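Local coordinates for protein CbbY (Rhodobacter sphaeroides, PDB 4UAS) that dephosphorylates xylulose-1,5-bisphosphate, a potent inhibitor of Rubisco, with high selectivity and a magnesium cofactor, at residues 173-178 with 189-194; 93-98 with 211-216; 2-7 with 164-169. One frame throughout, in Å; residues are numbered along the deposited sequence.

Interaction 1: 173-178 with 189-194; sequences ALEDSL and LRCIVS. With MG (magnesium ion), chain D.
A173 and E175 exchange backbone hydrogen bonds with the chain at R190, I192 and S194, the pattern of two parallel strands whose axes approach to 4.7 Å. A173 N donates to R190 O over 2.9 Å and I192 N returns to A173 O; E175 N then reaches I192 O, and S194 N closes the run on E175 O. With helix 178-186 between them, strands 171-175 and 190-193 form a beta-alpha-beta unit of the Rossmann-like HAD core. L174 and I192 lie on one face of the sheet; A173, C191, E175 and V193 lie on the other.

E175 can be followed outward on that second face. Its CB rests 3.7 Å from C191 SG, and CG stays against the same sulfur. The chain bends at the next torsion (chi2 -74°), which carries the carboxylate away from strand 190-193. There OE1 accepts a 2.6 Å hydrogen bond from a water that is itself a magnesium ligand, while OE2 meets K151 in a salt bridge and Y157 in a hydrogen bond. D176, one residue on, binds the metal directly, OD1 to magnesium 2.2 Å, alongside D8 OD2 and the backbone O of D10.

The chemistry is thus divided: backbone bonds set the register of the two strands, D176 supplies a first-shell oxygen, and buried E175 serves as a second-shell acceptor that probably helps orient the metal-bound water.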
loop_
_atom_site.group_PDB
_atom_site.type_symbol
_atom_site.label_atom_id
_atom_site.label_comp_id
_atom_site.label_asym_id
_atom_site.label_seq_id
_atom_site.Cartn_x
_atom_site.Cartn_y
_atom_site.Cartn_z
ATOM N N ALA A 173 -1.736 7.447 10.854
ATOM C CA ALA A 173 -1.675 6.622 9.666
ATOM C C ALA A 173 -3.028 6.528 8.982
ATOM O O ALA A 173 -4.062 6.475 9.654
ATOM C CB ALA A 173 -1.229 5.204 10.016
ATOM N N LEU A 174 -2.988 6.468 7.656
ATOM C CA LEU A 174 -4.173 6.152 6.817
ATOM C C LEU A 174 -3.942 4.807 6.175
ATOM O O LEU A 174 -2.897 4.526 5.582
ATOM C CB LEU A 174 -4.403 7.169 5.730
ATOM C CG LEU A 174 -5.146 8.424 6.109
ATOM C CD1 LEU A 174 -4.497 9.198 7.158
ATOM C CD2 LEU A 174 -5.441 9.238 4.893
ATOM N N GLU A 175 -4.934 3.918 6.332
ATOM C CA GLU A 175 -4.860 2.517 5.914
ATOM C C GLU A 175 -6.187 2.072 5.323
ATOM O O GLU A 175 -7.221 2.704 5.464
ATOM C CB GLU A 175 -4.537 1.618 7.125
ATOM C CG GLU A 175 -3.035 1.507 7.377
ATOM C CD GLU A 175 -2.319 0.630 6.384
ATOM O OE1 GLU A 175 -3.022 0.050 5.501
ATOM O OE2 GLU A 175 -1.079 0.524 6.516
ATOM N N ASP A 176 -6.156 0.893 4.636
ATOM C CA ASP A 176 -7.300 0.298 4.040
ATOM C C ASP A 176 -7.544 -1.130 4.452
ATOM O O ASP A 176 -8.577 -1.695 4.053
ATOM C CB ASP A 176 -7.269 0.340 2.505
ATOM C CG ASP A 176 -6.275 -0.681 1.976
ATOM O OD1 ASP A 176 -5.124 -0.588 2.428
ATOM O OD2 ASP A 176 -6.590 -1.540 1.127
ATOM N N SER A 177 -6.641 -1.796 5.164
ATOM C CA SER A 177 -6.697 -3.205 5.429
ATOM C C SER A 177 -6.406 -3.503 6.853
ATOM O O SER A 177 -5.773 -2.705 7.581
ATOM C CB SER A 177 -5.711 -3.964 4.557
ATOM O OG SER A 177 -4.368 -3.776 5.009
ATOM N N LEU A 178 -6.801 -4.680 7.312
ATOM C CA LEU A 178 -6.561 -5.129 8.667
ATOM C C LEU A 178 -5.068 -5.330 8.936
ATOM O O LEU A 178 -4.592 -4.919 9.992
ATOM C CB LEU A 178 -7.367 -6.352 8.993
ATOM C CG LEU A 178 -7.203 -6.944 10.373
ATOM C CD1 LEU A 178 -7.500 -5.904 11.475
ATOM C CD2 LEU A 178 -8.068 -8.175 10.551
ATOM N N LEU A 189 0.568 4.220 16.532
ATOM C CA LEU A 189 -0.107 5.260 15.758
ATOM C C LEU A 189 -1.613 5.118 15.834
ATOM O O LEU A 189 -2.175 4.037 15.691
ATOM C CB LEU A 189 0.305 5.103 14.264
ATOM C CG LEU A 189 1.755 5.472 13.982
ATOM C CD1 LEU A 189 2.172 4.932 12.664
ATOM C CD2 LEU A 189 1.932 6.964 14.024
ATOM N N ARG A 190 -2.249 6.254 15.965
ATOM C CA ARG A 190 -3.644 6.353 15.585
ATOM C C ARG A 190 -3.792 6.074 14.102
ATOM O O ARG A 190 -2.917 6.395 13.296
ATOM C CB ARG A 190 -4.200 7.683 15.959
ATOM C CG ARG A 190 -4.356 7.801 17.555
ATOM C CD ARG A 190 -5.079 9.005 18.078
ATOM N NE ARG A 190 -4.464 10.178 17.440
ATOM C CZ ARG A 190 -4.999 10.952 16.493
ATOM N NH1 ARG A 190 -6.159 10.587 15.947
ATOM N NH2 ARG A 190 -4.314 12.013 16.019
ATOM N N CYS A 191 -4.912 5.465 13.734
ATOM C CA CYS A 191 -5.053 4.968 12.366
ATOM C C CYS A 191 -6.518 5.166 11.898
ATOM O O CYS A 191 -7.452 4.776 12.575
ATOM C CB CYS A 191 -4.680 3.494 12.318
ATOM S SG CYS A 191 -4.729 2.773 10.654
ATOM N N ILE A 192 -6.616 5.860 10.769
ATOM C CA ILE A 192 -7.884 6.081 10.041
ATOM C C ILE A 192 -7.957 5.065 8.918
ATOM O O ILE A 192 -7.066 5.035 8.084
ATOM C CB ILE A 192 -7.846 7.435 9.359
ATOM C CG1 ILE A 192 -7.408 8.536 10.328
ATOM C CG2 ILE A 192 -9.214 7.708 8.754
ATOM C CD1 ILE A 192 -8.256 8.602 11.562
ATOM N N VAL A 193 -9.028 4.258 8.910
ATOM C CA VAL A 193 -9.224 3.247 7.918
ATOM C C VAL A 193 -10.352 3.644 6.964
ATOM O O VAL A 193 -11.442 3.989 7.425
ATOM C CB VAL A 193 -9.477 1.863 8.540
ATOM C CG1 VAL A 193 -9.804 0.837 7.471
ATOM C CG2 VAL A 193 -8.314 1.408 9.383
ATOM N N SER A 194 -10.138 3.451 5.670
ATOM C CA SER A 194 -11.235 3.445 4.678
ATOM C C SER A 194 -11.027 2.250 3.789
ATOM O O SER A 194 -10.053 2.196 3.037
ATOM C CB SER A 194 -11.298 4.688 3.844
ATOM O OG SER A 194 -12.456 4.630 2.981
HETATM MG MG MG D . -3.190 -1.204 1.692
HETATM O O HOH W 1 -2.813 -1.906 3.761
HETATM O O HOH W 2 -4.050 -2.940 1.215
#

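Interaction 2: 93-98 with 211-216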
loop_
_atom_site.group_PDB
_atom_site.type_symbol
_atom_site.label_atom_id
_atom_site.label_comp_id
_atom_site.label_asym_id
_atom_site.label_seq_id
_atom_site.Cartn_x
_atom_site.Cartn_y
_atom_site.Cartn_z
ATOM N N LEU A 93 -6.133 8.875 -7.886
ATOM C CA LEU A 93 -6.139 8.854 -6.408
ATOM C C LEU A 93 -7.518 8.627 -5.848
ATOM O O LEU A 93 -8.530 9.059 -6.427
ATOM C CB LEU A 93 -5.602 10.175 -5.847
ATOM C CG LEU A 93 -4.177 10.518 -6.249
ATOM C CD1 LEU A 93 -3.854 11.956 -5.895
ATOM C CD2 LEU A 93 -3.214 9.544 -5.541
ATOM N N ARG A 94 -7.626 7.979 -4.691
ATOM C CA ARG A 94 -8.886 7.856 -4.001
ATOM C C ARG A 94 -9.414 9.250 -3.614
ATOM O O ARG A 94 -8.641 10.169 -3.318
ATOM C CB ARG A 94 -8.761 6.971 -2.782
ATOM C CG ARG A 94 -8.566 5.494 -3.151
ATOM C CD ARG A 94 -8.755 4.566 -1.938
ATOM N NE ARG A 94 -10.130 4.612 -1.443
ATOM C CZ ARG A 94 -10.511 4.142 -0.282
ATOM N NH1 ARG A 94 -9.658 3.512 0.527
ATOM N NH2 ARG A 94 -11.785 4.340 0.121
ATOM N N PRO A 95 -10.734 9.401 -3.560
ATOM C CA PRO A 95 -11.293 10.656 -3.116
ATOM C C PRO A 95 -10.736 11.121 -1.781
ATOM O O PRO A 95 -10.574 10.332 -0.835
ATOM C CB PRO A 95 -12.776 10.426 -3.030
ATOM C CG PRO A 95 -13.036 9.281 -3.961
ATOM C CD PRO A 95 -11.793 8.459 -3.954
ATOM N N GLY A 96 -10.446 12.418 -1.690
ATOM C CA GLY A 96 -9.972 13.028 -0.477
ATOM C C GLY A 96 -8.444 13.070 -0.299
ATOM O O GLY A 96 -7.938 13.794 0.531
ATOM N N ILE A 97 -7.733 12.185 -0.993
ATOM C CA ILE A 97 -6.304 12.038 -0.762
ATOM C C ILE A 97 -5.481 13.249 -1.251
ATOM O O ILE A 97 -4.677 13.820 -0.494
ATOM C CB ILE A 97 -5.797 10.730 -1.440
ATOM C CG1 ILE A 97 -6.330 9.437 -0.768
ATOM C CG2 ILE A 97 -4.276 10.734 -1.559
ATOM C CD1 ILE A 97 -5.845 9.281 0.655
ATOM N N ALA A 98 -5.745 13.683 -2.454
ATOM C CA ALA A 98 -5.070 14.863 -2.965
ATOM C C ALA A 98 -5.346 16.093 -2.096
ATOM O O ALA A 98 -4.413 16.869 -1.788
ATOM C CB ALA A 98 -5.445 15.155 -4.437
ATOM N N LEU A 211 -14.083 4.985 7.825
ATOM C CA LEU A 211 -14.757 5.877 6.894
ATOM C C LEU A 211 -15.082 5.169 5.604
ATOM O O LEU A 211 -14.261 4.388 5.081
ATOM C CB LEU A 211 -13.811 7.032 6.534
ATOM C CG LEU A 211 -13.298 7.885 7.717
ATOM C CD1 LEU A 211 -12.392 8.963 7.171
ATOM C CD2 LEU A 211 -14.402 8.466 8.537
ATOM N N ASP A 212 -16.218 5.506 5.011
ATOM C CA ASP A 212 -16.498 5.041 3.687
ATOM C C ASP A 212 -15.637 5.649 2.613
ATOM O O ASP A 212 -15.422 5.059 1.545
ATOM C CB ASP A 212 -17.988 5.279 3.338
ATOM C CG ASP A 212 -18.975 4.393 4.084
ATOM O OD1 ASP A 212 -18.568 3.372 4.636
ATOM O OD2 ASP A 212 -20.182 4.754 4.086
ATOM N N SER A 213 -15.115 6.854 2.863
ATOM C CA SER A 213 -14.263 7.558 1.944
ATOM C C SER A 213 -13.327 8.468 2.714
ATOM O O SER A 213 -13.757 9.079 3.677
ATOM C CB SER A 213 -15.103 8.465 1.032
ATOM O OG SER A 213 -14.279 9.252 0.173
ATOM N N PHE A 214 -12.067 8.589 2.265
ATOM C CA PHE A 214 -11.178 9.599 2.839
ATOM C C PHE A 214 -11.673 11.050 2.609
ATOM O O PHE A 214 -11.220 11.957 3.294
ATOM C CB PHE A 214 -9.735 9.430 2.437
ATOM C CG PHE A 214 -9.127 8.127 2.948
ATOM C CD1 PHE A 214 -8.945 7.914 4.294
ATOM C CD2 PHE A 214 -8.680 7.162 2.065
ATOM C CE1 PHE A 214 -8.323 6.792 4.740
ATOM C CE2 PHE A 214 -8.059 6.025 2.521
ATOM C CZ PHE A 214 -7.913 5.792 3.881
ATOM N N ALA A 215 -12.605 11.260 1.686
ATOM C CA ALA A 215 -13.210 12.594 1.468
ATOM C C ALA A 215 -14.039 12.937 2.672
ATOM O O ALA A 215 -14.382 14.118 2.765
ATOM C CB ALA A 215 -14.022 12.615 0.204
ATOM N N GLU A 216 -14.362 12.004 3.579
ATOM C CA GLU A 216 -15.136 12.272 4.791
ATOM C C GLU A 216 -14.254 12.700 5.932
ATOM O O GLU A 216 -14.731 12.910 7.043
ATOM C CB GLU A 216 -15.959 11.083 5.168
ATOM C CG GLU A 216 -16.963 10.694 4.115
ATOM C CD GLU A 216 -17.611 9.308 4.281
ATOM O OE1 GLU A 216 -17.106 8.425 4.939
ATOM O OE2 GLU A 216 -18.544 9.017 3.553
HETATM O O HOH W 3 -11.333 7.746 -0.322
HETATM O O HOH W 4 -9.533 14.157 2.840
#
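R94 and F214 meet obliquely, with guanidinium and ring planes 53° apart. R94 NH1 comes within 3.6 Å of F214 CE2, and CD2 lies over one guanidinium face, off toward its rim, with D212 O at the edge. A bend at chi3 (65°) in an otherwise extended arginine chain turns this head; NH1 is hydrogen-bonded to G11 O and S194 O. I97 lies beside the phenyl group, with CD1 3.8 Å from F214 CD2.

These contacts join the start of helix 97-107, where G96 is the N-cap residue, to the loop after edge strand 209-210 of the HAD core sheet. The backbones are in contact, G96 CA to A215 CA 3.8 Å, and A215 N and F214 C leave no room for a side chain at G96.

S213 holds its OG opposite the backbone N (chi1 176°), where it accepts from A215 N at 3.0 Å in an ST turn and lies 3.7 Å from P95 CB. Without this hydroxyl, as with an alanine here, A215 N would probably lose its partner and the turn its hold beside P95. Waters bridge P95 O to F214 N and G96 O to F214 O.

Interaction 3: 2-7 with 164-169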
loop_
_atom_site.group_PDB
_atom_site.type_symbol
_atom_site.label_atom_id
_atom_site.label_comp_id
_atom_site.label_asym_id
_atom_site.label_seq_id
_atom_site.Cartn_x
_atom_site.Cartn_y
_atom_site.Cartn_z
ATOM N N ILE A 2 -1.251 17.544 14.495
ATOM C CA ILE A 2 -0.452 16.446 13.904
ATOM C C ILE A 2 0.788 16.986 13.326
ATOM O O ILE A 2 0.758 17.997 12.676
ATOM C CB ILE A 2 -1.344 15.881 12.727
ATOM C CG1 ILE A 2 -2.491 15.077 13.320
ATOM C CG2 ILE A 2 -0.619 15.188 11.610
ATOM C CD1 ILE A 2 -2.053 13.922 14.142
ATOM N N GLU A 3 1.889 16.271 13.531
ATOM C CA GLU A 3 3.182 16.654 12.935
ATOM C C GLU A 3 3.585 15.824 11.731
ATOM O O GLU A 3 4.373 16.246 10.935
ATOM C CB GLU A 3 4.299 16.590 13.968
ATOM C CG GLU A 3 4.130 17.689 15.013
ATOM C CD GLU A 3 5.135 17.685 16.124
ATOM O OE1 GLU A 3 6.071 16.864 16.094
ATOM O OE2 GLU A 3 4.935 18.522 17.059
ATOM N N ALA A 4 2.951 14.665 11.535
ATOM C CA ALA A 4 3.253 13.817 10.372
ATOM C C ALA A 4 2.019 12.974 10.065
ATOM O O ALA A 4 1.333 12.543 10.953
ATOM C CB ALA A 4 4.488 12.912 10.584
ATOM N N ILE A 5 1.863 12.674 8.765
ATOM C CA ILE A 5 0.893 11.700 8.280
ATOM C C ILE A 5 1.631 10.658 7.506
ATOM O O ILE A 5 2.432 10.973 6.617
ATOM C CB ILE A 5 -0.196 12.377 7.383
ATOM C CG1 ILE A 5 -0.802 13.618 8.021
ATOM C CG2 ILE A 5 -1.237 11.361 7.018
ATOM C CD1 ILE A 5 -1.605 14.491 7.068
ATOM N N LEU A 6 1.289 9.413 7.832
ATOM C CA LEU A 6 1.901 8.227 7.206
ATOM C C LEU A 6 0.825 7.525 6.375
ATOM O O LEU A 6 -0.218 7.147 6.908
ATOM C CB LEU A 6 2.508 7.315 8.247
ATOM C CG LEU A 6 3.653 7.927 9.018
ATOM C CD1 LEU A 6 3.203 8.710 10.209
ATOM C CD2 LEU A 6 4.628 6.845 9.496
ATOM N N PHE A 7 1.064 7.383 5.102
ATOM C CA PHE A 7 0.140 6.778 4.155
ATOM C C PHE A 7 0.547 5.396 3.719
ATOM O O PHE A 7 1.629 5.173 3.225
ATOM C CB PHE A 7 0.052 7.600 2.874
ATOM C CG PHE A 7 -0.524 8.987 3.061
ATOM C CD1 PHE A 7 -1.870 9.239 2.806
ATOM C CD2 PHE A 7 0.277 10.047 3.440
ATOM C CE1 PHE A 7 -2.378 10.547 2.915
ATOM C CE2 PHE A 7 -0.258 11.305 3.604
ATOM C CZ PHE A 7 -1.556 11.553 3.317
ATOM N N LEU A 164 11.301 10.084 9.950
ATOM C CA LEU A 164 10.596 11.332 10.144
ATOM C C LEU A 164 11.071 12.078 11.352
ATOM O O LEU A 164 10.971 13.334 11.373
ATOM C CB LEU A 164 9.085 11.079 10.328
ATOM C CG LEU A 164 8.291 10.734 9.078
ATOM C CD1 LEU A 164 6.941 10.125 9.478
ATOM C CD2 LEU A 164 8.081 11.955 8.144
ATOM N N ASP A 165 11.532 11.331 12.354
ATOM C CA ASP A 165 11.901 11.847 13.644
ATOM C C ASP A 165 10.693 12.548 14.268
ATOM O O ASP A 165 10.813 13.686 14.790
ATOM C CB ASP A 165 13.156 12.739 13.582
ATOM C CG ASP A 165 13.696 13.009 14.971
ATOM O OD1 ASP A 165 13.688 12.055 15.838
ATOM O OD2 ASP A 165 14.223 14.135 15.186
ATOM N N VAL A 166 9.547 11.872 14.290
ATOM C CA VAL A 166 8.290 12.381 14.922
ATOM C C VAL A 166 7.868 11.239 15.829
ATOM O O VAL A 166 7.827 10.076 15.381
ATOM C CB VAL A 166 7.213 12.699 13.864
ATOM C CG1 VAL A 166 5.912 13.077 14.502
ATOM C CG2 VAL A 166 7.648 13.858 12.937
ATOM N N PRO A 167 7.488 11.558 17.092
ATOM C CA PRO A 167 7.005 10.497 18.003
ATOM C C PRO A 167 5.635 10.033 17.468
ATOM O O PRO A 167 4.842 10.841 16.961
ATOM C CB PRO A 167 6.888 11.172 19.355
ATOM C CG PRO A 167 7.146 12.591 19.151
ATOM C CD PRO A 167 7.581 12.863 17.763
ATOM N N PRO A 168 5.275 8.773 17.725
ATOM C CA PRO A 168 4.008 8.289 17.183
ATOM C C PRO A 168 2.776 9.016 17.707
ATOM O O PRO A 168 1.804 9.116 17.016
ATOM C CB PRO A 168 4.024 6.790 17.535
ATOM C CG PRO A 168 5.016 6.610 18.589
ATOM C CD PRO A 168 6.054 7.700 18.383
ATOM N N GLU A 169 2.826 9.492 18.951
ATOM C CA GLU A 169 1.693 10.158 19.553
ATOM C C GLU A 169 1.308 11.438 18.815
ATOM O O GLU A 169 0.189 11.917 18.955
ATOM C CB GLU A 169 1.926 10.389 21.068
ATOM C CG GLU A 169 3.371 10.356 21.517
ATOM C CD GLU A 169 3.901 8.942 21.609
ATOM O OE1 GLU A 169 3.167 7.997 22.050
ATOM O OE2 GLU A 169 5.056 8.784 21.217
#
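E3 opens the contact with the base of its side chain: CB makes an apolar touch, 3.9 Å from V166 CG1. The rest of the glutamate crosses the valine obliquely, chain extended beyond CG, and its OE2 makes a salt bridge with R170, just before strand 171-175.

At A4 the strand proper begins, and its methyl points toward 164-169. It is shared between two residues, L164 CD1 at 3.9 Å and V166 CG2 at 4.1 Å. The two valine branches divide their work: CG1, opposite the backbone N at chi1 174°, meets E3, while CG2 meets A4. Between L164 and V166 the chain leaves helix 155-164 at D165, whose positive phi of 59° marks the helix end.

L6, two residues farther on, is the last to touch. It slides past L164 in the opposite direction, its CG 4.0 Å from L164 CD1, and the same methyl also borders both L6 branch ends. L164 CD1 therefore fits between A4 and L6, and L164 further touches R110 and A112 of strand 110-114.

Strand 4-7 lies centrally in the parallel HAD core sheet and leads to D8, the probable nucleophile, while 164-169 links helix 155-164 to neighbouring strand 171-175. No hydrogen bond joins the two segments: their contact is apolar side-chain fit, while backbone pairing begins just beyond, at R170 and V172.

In the fold
Interactions 1 and 3 lie in the parallel sheet that carries the magnesium site; interaction 2 sits beside it. Strands 171-175 and 4-7 are neighbours, with L174 N 2.9 Å from L6 O in a probable hydrogen bond. Interaction 2 meets interaction 1 at the C-terminal end of 190-193, the metal end, where S194 OG lies 2.8 Å from L211 O, again a probable bond; their centres are about 12 Å apart. Interaction 1 reaches the metal through D176; the R94 side chain lies about 4 Å from that of D176 and about 8 Å from magnesium, the L6 side chain about 12 Å from it. Interactions 2 and 3 do not touch, though their nearest atoms are about 4 Å apart.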